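Side-chain contact in cupin domain-containing protein (Rhodopseudomonas palustris, PDB 3LAG), which is of unknown function but belongs to the cupin family and carries a nickel ion on three histidines, consistent with a metal-binding role: residues E9-I12 with R18-E21. Residues are numbered along the deposited sequence; the frame is centred on the assembly and turned at random. Where two conformers were deposited one is given.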
loop_
_atom_site.group_PDB
_atom_site.type_symbol
_atom_site.label_atom_id
_atom_site.label_comp_id
_atom_site.label_asym_id
_atom_site.label_seq_id
_atom_site.Cartn_x
_atom_site.Cartn_y
_atom_site.Cartn_z
ATOM N N GLU B 9 10.589 7.579 3.698
ATOM C CA GLU B 9 10.239 8.568 2.687
ATOM C C GLU B 9 8.731 8.766 2.718
ATOM O O GLU B 9 7.957 7.810 2.558
ATOM C CB GLU B 9 10.653 8.117 1.289
ATOM C CG GLU B 9 10.268 9.125 0.214
ATOM C CD GLU B 9 9.880 8.488 -1.120
ATOM O OE1 GLU B 9 9.845 7.240 -1.216
ATOM O OE2 GLU B 9 9.598 9.247 -2.076
ATOM N N ILE B 10 8.310 10.005 2.936
ATOM C CA ILE B 10 6.887 10.317 2.932
ATOM C C ILE B 10 6.438 10.517 1.489
ATOM O O ILE B 10 6.798 11.502 0.849
ATOM C CB ILE B 10 6.564 11.531 3.822
ATOM C CG1 ILE B 10 6.912 11.211 5.280
ATOM C CG2 ILE B 10 5.095 11.900 3.726
ATOM C CD1 ILE B 10 6.896 12.395 6.225
ATOM N N GLN B 11 5.679 9.561 0.968
ATOM C CA GLN B 11 5.262 9.583 -0.431
ATOM C C GLN B 11 4.031 10.443 -0.656
ATOM O O GLN B 11 3.876 11.062 -1.714
ATOM C CB GLN B 11 4.985 8.170 -0.925
ATOM C CG GLN B 11 6.216 7.295 -0.992
ATOM C CD GLN B 11 5.940 5.995 -1.691
ATOM O OE1 GLN B 11 4.795 5.675 -1.993
ATOM N NE2 GLN B 11 6.986 5.225 -1.938
ATOM N N ILE B 12 3.136 10.437 0.333
ATOM C CA ILE B 12 1.874 11.160 0.237
ATOM C C ILE B 12 1.602 11.733 1.605
ATOM O O ILE B 12 1.788 11.059 2.628
ATOM C CB ILE B 12 0.696 10.214 -0.107
ATOM C CG1 ILE B 12 0.882 9.575 -1.482
ATOM C CG2 ILE B 12 -0.635 10.959 -0.018
ATOM C CD1 ILE B 12 -0.065 8.431 -1.740
ATOM N N ARG B 18 -1.418 9.844 5.435
ATOM C CA ARG B 18 0.019 9.906 5.204
ATOM C C ARG B 18 0.542 8.528 4.834
ATOM O O ARG B 18 0.265 7.552 5.536
ATOM C CB ARG B 18 0.752 10.379 6.448
ATOM C CG ARG B 18 2.259 10.470 6.243
ATOM C CD ARG B 18 2.933 11.043 7.453
ATOM N NE ARG B 18 2.763 12.489 7.488
ATOM C CZ ARG B 18 3.457 13.307 8.270
ATOM N NH1 ARG B 18 4.372 12.823 9.099
ATOM N NH2 ARG B 18 3.235 14.613 8.223
ATOM N N VAL B 19 1.312 8.463 3.754
ATOM C CA VAL B 19 1.915 7.223 3.281
ATOM C C VAL B 19 3.429 7.349 3.364
ATOM O O VAL B 19 4.007 8.227 2.730
ATOM C CB VAL B 19 1.493 6.901 1.840
ATOM C CG1 VAL B 19 2.118 5.596 1.418
ATOM C CG2 VAL B 19 -0.024 6.815 1.733
ATOM N N THR B 20 4.046 6.487 4.171
ATOM C CA THR B 20 5.491 6.478 4.361
ATOM C C THR B 20 6.080 5.147 3.949
ATOM O O THR B 20 5.615 4.089 4.376
ATOM C CB THR B 20 5.866 6.715 5.837
ATOM O OG1 THR B 20 5.234 7.914 6.297
ATOM C CG2 THR B 20 7.375 6.850 6.015
ATOM N N GLU B 21 7.106 5.214 3.111
ATOM C CA GLU B 21 7.890 4.043 2.754
ATOM C C GLU B 21 9.019 3.863 3.759
ATOM O O GLU B 21 9.834 4.768 3.957
ATOM C CB GLU B 21 8.472 4.208 1.352
ATOM C CG GLU B 21 9.339 3.054 0.904
ATOM C CD GLU B 21 9.916 3.295 -0.473
ATOM O OE1 GLU B 21 9.745 4.416 -0.999
ATOM O OE2 GLU B 21 10.530 2.368 -1.037
#
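Ile-12 and Val-19 form the tightly packed part of this contact, their side chains running alongside each other in the same direction. CD1 of Ile-12 rests 3.8 Å from CG2 of Val-19, the branch that sits beside its own backbone N. On the same face, in the one modelled position of Glu-21 described here out of two, Gln-11 NE2 reaches Glu-21 OE1 in a weak bond (3.0 Å), amide and carboxylate planes almost perpendicular at 83°. The second subunit closes over this face: its Ser-68 packs on Ile-12 and Val-19, Gln-11 hydrogen-bonds through OE1 with Ser-68 OG and through NE2 to Gly-66 O, and Arg-67 salt-bridges Glu-9.

The other face is looser around the exposed Ile-10. CD1 of Ile-10 lies over one face of the Arg-18 guanidinium, 3.8 Å from Arg-18 NH1 and above the outer part of the group rather than its centre; the bend at chi3 (-78°) helps turn that group, whose NE is salt-bridged to Asp-13. Without the long chain, as with an alanine here, Asp-13 would probably lose its charged mate and the end of Ile-10 its cover.

Between the faces, Val-19 O accepts from Gln-11 N (2.8 Å) and, weakly, from Ile-12 N (3.4 Å), the signature of a classic beta bulge in the antiparallel hairpin of strands 4-13 and 17-24 of this cupin fold.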